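Local coordinates for protein alpha-L-arabinofuranosidase B (Aspergillus kawachii, PDB 6SXT) that hydrolyses terminal non-reducing alpha-L-arabinofuranosyl residues from arabinan, arabinogalactan and arabinoxylan, taking part in the breakdown of plant hemicellulose, at residues A24-F29 with Y76-N81; A212-N217 with P260-Y265; W374-G379 with F386-V391; R446-V451 with V460-S465. All coordinates share one frame; numbering follows the deposited sequence. Where two conformers were deposited one is given.

How the contacts relate
The four contacts divide evenly between the two domains of the enzyme. Contacts 1 and 2 belong to the catalytic domain and have centres 35 Å apart; contacts 3 and 4 belong to the arabinose-binding domain, where their centres are 23 Å apart. None touches another, and even contacts 3 and 4 stay about 11 Å apart at their nearest atoms. Contact 2 is the one close to the catalytic pocket: the side chain of Glu214 is about 3 Å from that of the substrate-binding Asn207 and about 10 Å from the bound inhibitor. Contact 4 carries the arabinose-binding residues His447 and Glu449, whereas contact 1 lies away from the known sites.

Contact 1 (A24-F29 with Y76-N81); sequences ALYSSF and YDQSGN
Gln78 reaches across and makes the one hydrogen bond between 24-29 and 76-81. Its OE1 accepts from the backbone N of Leu25 at 2.7 Å; the bond is nearly straight (161°) and uses a lone pair in the carbonyl plane. Extended beyond CG, the glutamine chain brings its amide to the far backbone, and NE2 is held by the carbonyl O of Arg23, so that both ends of the buried amide have partners and its rotation is fixed.

Van der Waals contacts surround this bond. Phe29, with CG anti to its backbone N (chi1 -178°), lays one ring face against the glutamine chain: Gln78 CB stands 3.9 Å from the ring centroid in a CH-pi contact, and the ring and amide planes are only 19° apart. The Leu25 side chain crosses the glutamine at about a right angle, with its CB 3.6 Å from Gln78 OE1. Tyr26 runs past Gln78 in the opposite direction and sets its OH 3.1 Å from Ser79 CB.

Behind these contacts, Asp77 OD1 accepts from Ser79 N at 2.9 Å, closing an Asx turn at the start of the type I turn from Asp77 to Gly80, and Ser79 OG donates to the same oxygen. The paired loops lie beside strand 15-20, which meets Gln78 through Ser20 and Tyr26 through Cys15, while helix 4-10 touches Leu25 and Tyr26 and strand 288-296 meets Leu25.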
loop_
_atom_site.group_PDB
_atom_site.type_symbol
_atom_site.label_atom_id
_atom_site.label_comp_id
_atom_site.label_asym_id
_atom_site.label_seq_id
_atom_site.Cartn_x
_atom_site.Cartn_y
_atom_site.Cartn_z
ATOM N N ALA A 24 -15.868 1.198 9.876
ATOM C CA ALA A 24 -17.031 0.347 9.639
ATOM C C ALA A 24 -17.757 0.770 8.371
ATOM O O ALA A 24 -17.884 2.005 8.110
ATOM C CB ALA A 24 -17.969 0.477 10.847
ATOM N N LEU A 25 -18.267 -0.203 7.626
ATOM C CA LEU A 25 -18.995 0.080 6.373
ATOM C C LEU A 25 -20.485 -0.181 6.525
ATOM O O LEU A 25 -21.231 -0.036 5.541
ATOM C CB LEU A 25 -18.353 -0.746 5.257
ATOM C CG LEU A 25 -16.899 -0.376 4.994
ATOM C CD1 LEU A 25 -16.297 -1.328 3.987
ATOM C CD2 LEU A 25 -16.748 1.053 4.543
ATOM N N TYR A 26 -20.895 -0.645 7.695
ATOM C CA TYR A 26 -22.327 -0.749 8.110
ATOM C C TYR A 26 -22.497 0.111 9.343
ATOM O O TYR A 26 -21.665 0.055 10.239
ATOM C CB TYR A 26 -22.688 -2.190 8.474
ATOM C CG TYR A 26 -22.608 -3.226 7.385
ATOM C CD1 TYR A 26 -21.412 -3.816 7.037
ATOM C CD2 TYR A 26 -23.764 -3.690 6.782
ATOM C CE1 TYR A 26 -21.346 -4.800 6.088
ATOM C CE2 TYR A 26 -23.710 -4.675 5.808
ATOM C CZ TYR A 26 -22.498 -5.236 5.464
ATOM O OH TYR A 26 -22.438 -6.232 4.529
ATOM N N SER A 27 -23.632 0.786 9.454
ATOM C CA SER A 27 -23.913 1.658 10.616
ATOM C C SER A 27 -23.954 0.841 11.910
ATOM O O SER A 27 -23.638 1.421 12.950
ATOM C CB SER A 27 -25.166 2.474 10.364
ATOM O OG SER A 27 -26.213 1.583 10.302
ATOM N N SER A 28 -24.242 -0.436 11.893
ATOM C CA SER A 28 -24.355 -1.175 13.165
ATOM C C SER A 28 -23.106 -2.019 13.408
ATOM O O SER A 28 -23.082 -2.808 14.393
ATOM C CB SER A 28 -25.570 -2.015 13.138
ATOM O OG SER A 28 -25.464 -2.943 12.085
ATOM N N PHE A 29 -22.105 -1.977 12.519
ATOM C CA PHE A 29 -20.936 -2.877 12.675
ATOM C C PHE A 29 -20.040 -2.378 13.805
ATOM O O PHE A 29 -19.570 -1.214 13.785
ATOM C CB PHE A 29 -20.136 -3.023 11.378
ATOM C CG PHE A 29 -18.991 -3.974 11.514
ATOM C CD1 PHE A 29 -19.231 -5.349 11.490
ATOM C CD2 PHE A 29 -17.696 -3.535 11.719
ATOM C CE1 PHE A 29 -18.184 -6.244 11.631
ATOM C CE2 PHE A 29 -16.665 -4.445 11.852
ATOM C CZ PHE A 29 -16.915 -5.800 11.808
ATOM N N TYR A 76 -10.726 -8.086 7.913
ATOM C CA TYR A 76 -11.939 -8.902 8.126
ATOM C C TYR A 76 -13.061 -8.476 7.188
ATOM O O TYR A 76 -13.175 -7.294 6.788
ATOM C CB TYR A 76 -12.387 -8.809 9.595
ATOM C CG TYR A 76 -11.449 -9.470 10.570
ATOM C CD1 TYR A 76 -11.276 -10.842 10.567
ATOM C CD2 TYR A 76 -10.699 -8.726 11.469
ATOM C CE1 TYR A 76 -10.406 -11.438 11.467
ATOM C CE2 TYR A 76 -9.799 -9.322 12.349
ATOM C CZ TYR A 76 -9.669 -10.692 12.355
ATOM O OH TYR A 76 -8.816 -11.319 13.255
ATOM N N ASP A 77 -13.881 -9.432 6.790
ATOM C CA ASP A 77 -15.122 -9.179 6.040
ATOM C C ASP A 77 -16.188 -8.751 7.037
ATOM O O ASP A 77 -16.616 -9.585 7.870
ATOM C CB ASP A 77 -15.487 -10.450 5.287
ATOM C CG ASP A 77 -16.872 -10.382 4.690
ATOM O OD1 ASP A 77 -17.398 -9.254 4.496
ATOM O OD2 ASP A 77 -17.404 -11.466 4.427
ATOM N N GLN A 78 -16.675 -7.521 6.953
ATOM C CA GLN A 78 -17.682 -6.983 7.885
ATOM C C GLN A 78 -19.084 -7.538 7.580
ATOM O O GLN A 78 -19.999 -7.314 8.386
ATOM C CB GLN A 78 -17.707 -5.457 7.846
ATOM C CG GLN A 78 -16.366 -4.855 8.129
ATOM C CD GLN A 78 -16.393 -3.355 8.012
ATOM O OE1 GLN A 78 -17.462 -2.762 8.120
ATOM N NE2 GLN A 78 -15.213 -2.743 7.719
ATOM N N SER A 79 -19.289 -8.201 6.442
ATOM C CA SER A 79 -20.646 -8.564 5.935
ATOM C C SER A 79 -21.170 -9.792 6.671
ATOM O O SER A 79 -22.392 -10.042 6.547
ATOM C CB SER A 79 -20.626 -8.803 4.451
ATOM O OG SER A 79 -20.037 -10.051 4.155
ATOM N N GLY A 80 -20.298 -10.543 7.328
ATOM C CA GLY A 80 -20.742 -11.793 7.966
ATOM C C GLY A 80 -20.617 -12.988 7.061
ATOM O O GLY A 80 -20.907 -14.085 7.533
ATOM N N ASN A 81 -20.146 -12.841 5.829
ATOM C CA ASN A 81 -19.957 -13.981 4.915
ATOM C C ASN A 81 -18.655 -14.748 5.194
ATOM O O ASN A 81 -18.441 -15.747 4.541
ATOM C CB ASN A 81 -20.051 -13.567 3.456
ATOM C CG ASN A 81 -21.460 -13.199 3.020
ATOM O OD1 ASN A 81 -21.827 -12.023 2.851
ATOM N ND2 ASN A 81 -22.336 -14.167 3.094
#

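Contact 2 (A212-N217 with P260-Y265); sequences ADEGYN and PDYSGY
The two loops come closest where Ala212 faces Pro260, their CA atoms 4.6 Å apart. Neither is a regular strand, and no direct backbone hydrogen bond links them; instead the carbonyl O of Ala212 makes a CA-H...O contact of 3.3 Å with Pro260 CA, and a water bridges the same oxygen to the backbone N of Asp261. That residue is the centre of an inverse gamma turn, after which a type II turn runs from Tyr262 to Tyr265.

Tyr262 carries the side-chain contact. Its hydroxyl oxygen accepts from the backbone N of Glu214 at 2.9 Å along a nearly straight line (164°). The glutamate folds back over the ring: with CG beside its own backbone N (chi1 -80°), CG sits 3.5 Å from the ring centroid in a CH-pi contact, and the extended chain continues across the face until the carboxylate lies stacked on it, the planes 14° apart. Glu214 OE1 comes to 3.4 Å from Tyr262 CE2. Ala212 O lies in the ring plane. Asn217 braces the first loop from within, its OD1 accepting from Asp213 N and its ND2 donating to Asp213 O.

The other carboxylate oxygen, Glu214 OE2, accepts from ND2 of the substrate-binding Asn207, and Tyr265 OH is hydrogen-bonded to the same amide and to the backbone O of the nucleophile Glu205. This is consistent with a second-shell role beside the retaining active site.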
loop_
_atom_site.group_PDB
_atom_site.type_symbol
_atom_site.label_atom_id
_atom_site.label_comp_id
_atom_site.label_asym_id
_atom_site.label_seq_id
_atom_site.Cartn_x
_atom_site.Cartn_y
_atom_site.Cartn_z
ATOM N N ALA A 212 -14.504 -0.640 -23.943
ATOM C CA ALA A 212 -14.919 -1.721 -24.868
ATOM C C ALA A 212 -13.742 -2.262 -25.682
ATOM O O ALA A 212 -13.766 -3.468 -26.049
ATOM C CB ALA A 212 -16.021 -1.191 -25.780
ATOM N N ASP A 213 -12.773 -1.445 -26.072
ATOM C CA ASP A 213 -11.720 -1.846 -27.010
ATOM C C ASP A 213 -10.497 -2.357 -26.258
ATOM O O ASP A 213 -10.173 -1.851 -25.158
ATOM C CB ASP A 213 -11.365 -0.717 -27.992
ATOM C CG ASP A 213 -12.510 -0.343 -28.925
ATOM O OD1 ASP A 213 -13.343 -1.216 -29.203
ATOM O OD2 ASP A 213 -12.606 0.831 -29.332
ATOM N N GLU A 214 -9.805 -3.364 -26.789
ATOM C CA GLU A 214 -8.450 -3.679 -26.312
ATOM C C GLU A 214 -7.571 -2.444 -26.499
ATOM O O GLU A 214 -7.862 -1.629 -27.453
ATOM C CB GLU A 214 -7.761 -4.878 -26.971
ATOM C CG GLU A 214 -8.228 -6.221 -26.416
ATOM C CD GLU A 214 -7.615 -7.425 -27.117
ATOM O OE1 GLU A 214 -7.113 -7.249 -28.245
ATOM O OE2 GLU A 214 -7.606 -8.518 -26.545
ATOM N N GLY A 215 -6.618 -2.243 -25.588
ATOM C CA GLY A 215 -5.684 -1.092 -25.635
ATOM C C GLY A 215 -6.337 0.246 -25.276
ATOM O O GLY A 215 -6.986 0.359 -24.242
ATOM N N TYR A 216 -6.176 1.286 -26.106
ATOM C CA TYR A 216 -6.619 2.673 -25.807
ATOM C C TYR A 216 -8.129 2.820 -25.834
ATOM O O TYR A 216 -8.801 2.407 -26.788
ATOM C CB TYR A 216 -5.947 3.611 -26.824
ATOM C CG TYR A 216 -6.278 5.067 -26.655
ATOM C CD1 TYR A 216 -5.842 5.755 -25.539
ATOM C CD2 TYR A 216 -7.058 5.748 -27.584
ATOM C CE1 TYR A 216 -6.104 7.111 -25.399
ATOM C CE2 TYR A 216 -7.351 7.099 -27.436
ATOM C CZ TYR A 216 -6.850 7.785 -26.354
ATOM O OH TYR A 216 -7.201 9.097 -26.224
ATOM N N ASN A 217 -8.677 3.513 -24.839
ATOM C CA ASN A 217 -10.052 4.023 -24.818
ATOM C C ASN A 217 -9.971 5.459 -24.321
ATOM O O ASN A 217 -9.386 5.693 -23.219
ATOM C CB ASN A 217 -10.982 3.178 -23.978
ATOM C CG ASN A 217 -11.214 1.804 -24.566
ATOM O OD1 ASN A 217 -12.252 1.636 -25.248
ATOM N ND2 ASN A 217 -10.343 0.848 -24.201
ATOM N N PRO A 260 -16.199 -6.426 -23.864
ATOM C CA PRO A 260 -15.273 -6.257 -24.968
ATOM C C PRO A 260 -15.542 -7.406 -25.958
ATOM O O PRO A 260 -15.692 -8.525 -25.501
ATOM C CB PRO A 260 -13.891 -6.367 -24.368
ATOM C CG PRO A 260 -14.082 -5.964 -22.892
ATOM C CD PRO A 260 -15.440 -6.494 -22.577
ATOM N N ASP A 261 -15.631 -7.082 -27.245
ATOM C CA ASP A 261 -16.020 -8.071 -28.289
ATOM C C ASP A 261 -14.733 -8.843 -28.648
ATOM O O ASP A 261 -14.205 -8.718 -29.774
ATOM C CB ASP A 261 -16.752 -7.359 -29.445
ATOM C CG ASP A 261 -18.174 -6.796 -29.178
ATOM O OD1 ASP A 261 -18.981 -7.415 -28.469
ATOM O OD2 ASP A 261 -18.501 -5.709 -29.706
ATOM N N TYR A 262 -14.161 -9.604 -27.710
ATOM C CA TYR A 262 -12.973 -10.485 -27.885
ATOM C C TYR A 262 -13.299 -11.831 -27.227
ATOM O O TYR A 262 -14.122 -11.867 -26.309
ATOM C CB TYR A 262 -11.694 -9.928 -27.277
ATOM C CG TYR A 262 -11.338 -8.552 -27.778
ATOM C CD1 TYR A 262 -11.880 -7.435 -27.171
ATOM C CD2 TYR A 262 -10.511 -8.357 -28.877
ATOM C CE1 TYR A 262 -11.649 -6.166 -27.651
ATOM C CE2 TYR A 262 -10.267 -7.090 -29.376
ATOM C CZ TYR A 262 -10.829 -5.989 -28.744
ATOM O OH TYR A 262 -10.608 -4.722 -29.174
ATOM N N SER A 263 -12.790 -12.944 -27.779
ATOM C CA SER A 263 -13.141 -14.311 -27.330
ATOM C C SER A 263 -12.900 -14.445 -25.830
ATOM O O SER A 263 -11.769 -14.168 -25.397
ATOM C CB SER A 263 -12.326 -15.393 -28.046
ATOM O OG SER A 263 -12.791 -15.598 -29.369
ATOM N N GLY A 264 -13.911 -14.905 -25.118
ATOM C CA GLY A 264 -13.774 -15.371 -23.730
ATOM C C GLY A 264 -14.279 -14.350 -22.734
ATOM O O GLY A 264 -14.355 -14.706 -21.572
ATOM N N TYR A 265 -14.784 -13.183 -23.156
ATOM C CA TYR A 265 -15.314 -12.178 -22.188
ATOM C C TYR A 265 -16.823 -12.115 -22.139
ATOM O O TYR A 265 -17.396 -11.314 -21.375
ATOM C CB TYR A 265 -14.676 -10.821 -22.490
ATOM C CG TYR A 265 -13.190 -10.857 -22.350
ATOM C CD1 TYR A 265 -12.588 -11.018 -21.107
ATOM C CD2 TYR A 265 -12.334 -10.829 -23.431
ATOM C CE1 TYR A 265 -11.220 -11.081 -20.960
ATOM C CE2 TYR A 265 -10.972 -10.917 -23.315
ATOM C CZ TYR A 265 -10.386 -11.034 -22.071
ATOM O OH TYR A 265 -9.054 -11.098 -21.990
HETATM O O HOH W 1 -15.030 -4.435 -28.243
#

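Contact 3 (W374-G379 with F386-V391); sequences WTVVTG and FSFESV
Thr375 and Glu389 exchange two backbone hydrogen bonds, as do Val377 and Ser387, making 374-378 and 386-390 an antiparallel beta hairpin. Glu389 N to Thr375 O measures 2.8 Å, and Val377 N to Ser387 O 2.9 Å. CA-H...O contacts supplement the ladder, Trp374 CA lying 3.4 Å from Glu389 O, the oxygen that also accepts from Thr375 N.

Apolar packing involves the side of the sheet that bears Trp374, Val376 and Phe388. The two methyls of Val376 part company: CG1, placed opposite its N by chi1 (-172°), meets Phe386 CD1 at 3.5 Å. The Val376 and Phe388 side chains point the same way side by side, CG2 of Val376 3.8 Å from CE1 of Phe388. Trp374 sets its CZ3 3.7 Å from Ser390 CA.

The other face, bearing Thr375, Val377, Ser387 and Glu389, is more polar. The extended Glu389 runs alongside Thr375, OE1 resting 3.9 Å from Val377 CG1 while OE2 accepts from Gly395 N. A water joins Thr375 OG1 to the carbonyl O of Ser390.

Strand 333-338 continues the sheet beyond 374-378. Strand 396-401 touches both sides of the hairpin, Ile398 against Trp374 and Tyr397 against Val377 and Glu389, within the beta-trefoil arabinose-binding domain.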
loop_
_atom_site.group_PDB
_atom_site.type_symbol
_atom_site.label_atom_id
_atom_site.label_comp_id
_atom_site.label_asym_id
_atom_site.label_seq_id
_atom_site.Cartn_x
_atom_site.Cartn_y
_atom_site.Cartn_z
ATOM N N TRP A 374 25.424 14.308 5.948
ATOM C CA TRP A 374 24.257 14.143 5.048
ATOM C C TRP A 374 23.421 15.408 5.057
ATOM O O TRP A 374 23.041 15.889 6.142
ATOM C CB TRP A 374 23.449 12.922 5.509
ATOM C CG TRP A 374 24.252 11.659 5.529
ATOM C CD1 TRP A 374 24.920 11.117 6.587
ATOM C CD2 TRP A 374 24.618 10.884 4.389
ATOM N NE1 TRP A 374 25.578 9.991 6.204
ATOM C CE2 TRP A 374 25.431 9.836 4.854
ATOM C CE3 TRP A 374 24.282 10.943 3.033
ATOM C CZ2 TRP A 374 25.915 8.841 4.012
ATOM C CZ3 TRP A 374 24.782 9.980 2.198
ATOM C CH2 TRP A 374 25.591 8.945 2.687
ATOM N N THR A 375 23.162 15.975 3.905
ATOM C CA THR A 375 22.249 17.104 3.727
ATOM C C THR A 375 20.829 16.519 3.631
ATOM O O THR A 375 20.562 15.721 2.748
ATOM C CB THR A 375 22.579 17.933 2.502
ATOM O OG1 THR A 375 23.985 18.288 2.574
ATOM C CG2 THR A 375 21.695 19.162 2.450
ATOM N N VAL A 376 19.982 16.976 4.520
ATOM C CA VAL A 376 18.573 16.480 4.532
ATOM C C VAL A 376 17.786 17.365 3.592
ATOM O O VAL A 376 17.888 18.616 3.655
ATOM C CB VAL A 376 18.007 16.473 5.962
ATOM C CG1 VAL A 376 16.639 15.762 5.949
ATOM C CG2 VAL A 376 18.918 15.750 6.914
ATOM N N VAL A 377 17.049 16.772 2.671
ATOM C CA VAL A 377 16.235 17.554 1.740
ATOM C C VAL A 377 14.798 17.014 1.768
ATOM O O VAL A 377 14.567 15.857 2.152
ATOM C CB VAL A 377 16.804 17.542 0.336
ATOM C CG1 VAL A 377 18.296 17.935 0.324
ATOM C CG2 VAL A 377 16.627 16.263 -0.367
ATOM N N THR A 378 13.904 17.832 1.289
ATOM C CA THR A 378 12.497 17.407 1.114
ATOM C C THR A 378 12.484 16.078 0.374
ATOM O O THR A 378 13.133 15.880 -0.681
ATOM C CB THR A 378 11.685 18.481 0.397
ATOM O OG1 THR A 378 11.875 19.660 1.158
ATOM C CG2 THR A 378 10.216 18.100 0.321
ATOM N N GLY A 379 11.650 15.144 0.879
ATOM C CA GLY A 379 11.572 13.813 0.280
ATOM C C GLY A 379 11.267 13.874 -1.192
ATOM O O GLY A 379 10.301 14.567 -1.636
ATOM N N PHE A 386 11.713 12.687 3.838
ATOM C CA PHE A 386 13.052 13.279 3.581
ATOM C C PHE A 386 13.847 12.352 2.675
ATOM O O PHE A 386 13.640 11.112 2.550
ATOM C CB PHE A 386 13.778 13.604 4.884
ATOM C CG PHE A 386 13.059 14.620 5.720
ATOM C CD1 PHE A 386 13.171 15.966 5.441
ATOM C CD2 PHE A 386 12.156 14.226 6.696
ATOM C CE1 PHE A 386 12.481 16.910 6.177
ATOM C CE2 PHE A 386 11.465 15.166 7.429
ATOM C CZ PHE A 386 11.605 16.507 7.165
ATOM N N SER A 387 14.880 12.992 2.063
ATOM C CA SER A 387 15.923 12.273 1.321
ATOM C C SER A 387 17.287 12.780 1.834
ATOM O O SER A 387 17.337 13.926 2.318
ATOM C CB SER A 387 15.754 12.459 -0.161
ATOM O OG SER A 387 14.482 11.944 -0.634
ATOM N N PHE A 388 18.286 11.911 1.810
ATOM C CA PHE A 388 19.595 12.161 2.451
ATOM C C PHE A 388 20.663 12.246 1.365
ATOM O O PHE A 388 20.904 11.278 0.673
ATOM C CB PHE A 388 19.880 11.065 3.461
ATOM C CG PHE A 388 18.891 11.104 4.600
ATOM C CD1 PHE A 388 19.141 11.869 5.713
ATOM C CD2 PHE A 388 17.667 10.476 4.492
ATOM C CE1 PHE A 388 18.210 11.986 6.731
ATOM C CE2 PHE A 388 16.742 10.580 5.525
ATOM C CZ PHE A 388 17.018 11.325 6.632
ATOM N N GLU A 389 21.134 13.461 1.140
ATOM C CA GLU A 389 22.095 13.783 0.056
ATOM C C GLU A 389 23.514 13.764 0.643
ATOM O O GLU A 389 23.751 14.311 1.695
ATOM C CB GLU A 389 21.785 15.169 -0.495
ATOM C CG GLU A 389 22.649 15.515 -1.699
ATOM C CD GLU A 389 22.422 16.922 -2.161
ATOM O OE1 GLU A 389 21.753 17.657 -1.426
ATOM O OE2 GLU A 389 22.740 17.211 -3.294
ATOM N N SER A 390 24.425 13.097 -0.045
ATOM C CA SER A 390 25.859 13.027 0.322
ATOM C C SER A 390 26.473 14.434 0.319
ATOM O O SER A 390 26.200 15.244 -0.590
ATOM C CB SER A 390 26.576 12.108 -0.604
ATOM O OG SER A 390 27.996 12.185 -0.363
ATOM N N VAL A 391 27.264 14.714 1.357
ATOM C CA VAL A 391 28.026 15.981 1.422
ATOM C C VAL A 391 29.205 15.911 0.413
ATOM O O VAL A 391 29.395 16.885 -0.289
ATOM C CB VAL A 391 28.468 16.282 2.854
ATOM C CG1 VAL A 391 29.651 17.271 2.911
ATOM C CG2 VAL A 391 27.271 16.825 3.617
HETATM O O HOH W 2 25.034 17.661 0.103
#

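Contact 4 (R446-V451 with V460-S465); sequences RHYENV and VQTFDS
Arg446 and Tyr448, both on strand 444-448, grip the 3-10 turn at Thr462-Phe463. The arginine bends sharply at chi2 (-96°), which carries the guanidinium to two carbonyls. Its NH1 donates to Ser465 O at 2.9 Å, the oxygen lying in the guanidinium plane and offering a lone pair. The same nitrogen reaches Phe463 O at 2.8 Å, but on a more bent path (135°) and from above the carbonyl plane. NE turns back to the carbonyl O of His447, and NH2 forms a salt bridge with the substrate-binding Asp472, so bonds on all three nitrogens fix the rotation of this buried group.

In Tyr448, chi1 (-174°) swings the ring away from its own N and flat against the turn. Phe463 CA sits over the ring centre, 3.9 Å from the centroid, as a CH-pi contact. The two side chains cross at about a right angle, with Phe463 CB 3.9 Å from Tyr448 CG. With CG between its backbone N and carbonyl carbon, Phe463 turns its ring away to stack on Tyr453, leaving CA and CB to meet Tyr448. Nearer the outer end, Ser465 CB lies 4.1 Å from Tyr448 CE1.

His447 and Glu449, both arabinose-binding, flank Tyr448 in sequence. Strand 451-455 pairs with 444-448 across a type I' turn and touches Arg446 through Ala455, while helix 469-472 meets Arg446 through Phe469 and His447 through Asp472.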
loop_
_atom_site.group_PDB
_atom_site.type_symbol
_atom_site.label_atom_id
_atom_site.label_comp_id
_atom_site.label_asym_id
_atom_site.label_seq_id
_atom_site.Cartn_x
_atom_site.Cartn_y
_atom_site.Cartn_z
ATOM N N ARG A 446 18.805 -0.017 8.575
ATOM C CA ARG A 446 19.225 -1.029 9.563
ATOM C C ARG A 446 20.681 -1.399 9.273
ATOM O O ARG A 446 20.961 -1.803 8.128
ATOM C CB ARG A 446 18.324 -2.275 9.497
ATOM C CG ARG A 446 18.573 -3.295 10.617
ATOM C CD ARG A 446 19.514 -4.453 10.214
ATOM N NE ARG A 446 19.800 -5.162 11.449
ATOM C CZ ARG A 446 19.019 -6.113 11.966
ATOM N NH1 ARG A 446 18.074 -6.674 11.239
ATOM N NH2 ARG A 446 19.266 -6.537 13.198
ATOM N N HIS A 447 21.545 -1.279 10.284
ATOM C CA HIS A 447 22.956 -1.733 10.131
ATOM C C HIS A 447 23.037 -3.229 10.482
ATOM O O HIS A 447 22.408 -3.718 11.453
ATOM C CB HIS A 447 23.968 -0.837 10.844
ATOM C CG HIS A 447 23.864 -0.862 12.314
ATOM N ND1 HIS A 447 24.534 -1.831 13.036
ATOM C CD2 HIS A 447 23.129 -0.142 13.198
ATOM C CE1 HIS A 447 24.264 -1.656 14.308
ATOM N NE2 HIS A 447 23.386 -0.657 14.437
ATOM N N TYR A 448 23.775 -3.953 9.658
ATOM C CA TYR A 448 23.985 -5.404 9.798
ATOM C C TYR A 448 25.399 -5.705 9.264
ATOM O O TYR A 448 25.671 -5.482 8.082
ATOM C CB TYR A 448 22.902 -6.196 9.061
ATOM C CG TYR A 448 22.979 -7.682 9.283
ATOM C CD1 TYR A 448 22.350 -8.270 10.360
ATOM C CD2 TYR A 448 23.687 -8.475 8.404
ATOM C CE1 TYR A 448 22.409 -9.646 10.549
ATOM C CE2 TYR A 448 23.757 -9.847 8.584
ATOM C CZ TYR A 448 23.119 -10.421 9.665
ATOM O OH TYR A 448 23.184 -11.771 9.851
ATOM N N GLU A 449 26.236 -6.197 10.176
ATOM C CA GLU A 449 27.702 -6.391 9.927
ATOM C C GLU A 449 28.276 -5.065 9.400
ATOM O O GLU A 449 29.063 -5.083 8.442
ATOM C CB GLU A 449 27.911 -7.595 9.017
ATOM C CG GLU A 449 27.488 -8.890 9.702
ATOM C CD GLU A 449 27.791 -10.182 8.967
ATOM O OE1 GLU A 449 28.155 -10.140 7.807
ATOM O OE2 GLU A 449 27.662 -11.230 9.583
ATOM N N ASN A 450 27.854 -3.942 9.979
ATOM C CA ASN A 450 28.362 -2.603 9.650
ATOM C C ASN A 450 28.063 -2.169 8.223
ATOM O O ASN A 450 28.718 -1.243 7.744
ATOM C CB ASN A 450 29.872 -2.549 9.963
ATOM C CG ASN A 450 30.143 -2.867 11.415
ATOM O OD1 ASN A 450 29.336 -2.581 12.289
ATOM N ND2 ASN A 450 31.343 -3.366 11.710
ATOM N N VAL A 451 27.025 -2.710 7.594
ATOM C CA VAL A 451 26.539 -2.298 6.264
ATOM C C VAL A 451 25.057 -1.898 6.429
ATOM O O VAL A 451 24.382 -2.480 7.299
ATOM C CB VAL A 451 26.701 -3.416 5.245
ATOM C CG1 VAL A 451 26.164 -3.048 3.882
ATOM C CG2 VAL A 451 28.183 -3.819 5.179
ATOM N N VAL A 460 12.921 -12.681 4.974
ATOM C CA VAL A 460 13.655 -13.711 4.216
ATOM C C VAL A 460 15.117 -13.307 4.010
ATOM O O VAL A 460 15.884 -14.223 3.602
ATOM C CB VAL A 460 12.955 -14.049 2.906
ATOM C CG1 VAL A 460 11.544 -14.539 3.132
ATOM C CG2 VAL A 460 12.985 -12.914 1.890
ATOM N N GLN A 461 15.501 -12.045 4.183
ATOM C CA GLN A 461 16.926 -11.662 3.965
ATOM C C GLN A 461 17.672 -11.930 5.268
ATOM O O GLN A 461 17.151 -11.721 6.387
ATOM C CB GLN A 461 17.038 -10.214 3.470
ATOM C CG GLN A 461 16.587 -10.048 2.015
ATOM C CD GLN A 461 15.127 -9.764 1.835
ATOM O OE1 GLN A 461 14.565 -10.006 0.758
ATOM N NE2 GLN A 461 14.503 -9.253 2.887
ATOM N N THR A 462 18.993 -12.215 5.182
ATOM C CA THR A 462 19.781 -12.404 6.419
ATOM C C THR A 462 19.771 -11.120 7.255
ATOM O O THR A 462 19.705 -11.225 8.477
ATOM C CB THR A 462 21.208 -12.864 6.095
ATOM O OG1 THR A 462 21.734 -11.858 5.227
ATOM C CG2 THR A 462 21.206 -14.245 5.481
ATOM N N PHE A 463 19.757 -9.945 6.620
ATOM C CA PHE A 463 19.837 -8.651 7.329
ATOM C C PHE A 463 18.447 -8.223 7.864
ATOM O O PHE A 463 18.371 -7.164 8.466
ATOM C CB PHE A 463 20.386 -7.561 6.415
ATOM C CG PHE A 463 19.782 -7.483 5.043
ATOM C CD1 PHE A 463 18.566 -6.835 4.821
ATOM C CD2 PHE A 463 20.415 -8.062 3.946
ATOM C CE1 PHE A 463 18.059 -6.742 3.542
ATOM C CE2 PHE A 463 19.873 -8.005 2.672
ATOM C CZ PHE A 463 18.700 -7.318 2.452
ATOM N N ASP A 464 17.440 -9.067 7.701
ATOM C CA ASP A 464 16.130 -8.883 8.371
ATOM C C ASP A 464 16.129 -9.589 9.711
ATOM O O ASP A 464 15.051 -9.732 10.330
ATOM C CB ASP A 464 14.979 -9.433 7.533
ATOM C CG ASP A 464 14.781 -8.844 6.149
ATOM O OD1 ASP A 464 15.144 -7.675 5.948
ATOM O OD2 ASP A 464 14.285 -9.590 5.265
ATOM N N SER A 465 17.294 -9.970 10.253
ATOM C CA SER A 465 17.332 -10.621 11.584
ATOM C C SER A 465 16.554 -9.849 12.644
ATOM O O SER A 465 16.731 -8.629 12.863
ATOM C CB SER A 465 18.764 -10.861 12.033
ATOM O OG SER A 465 18.755 -11.428 13.315
#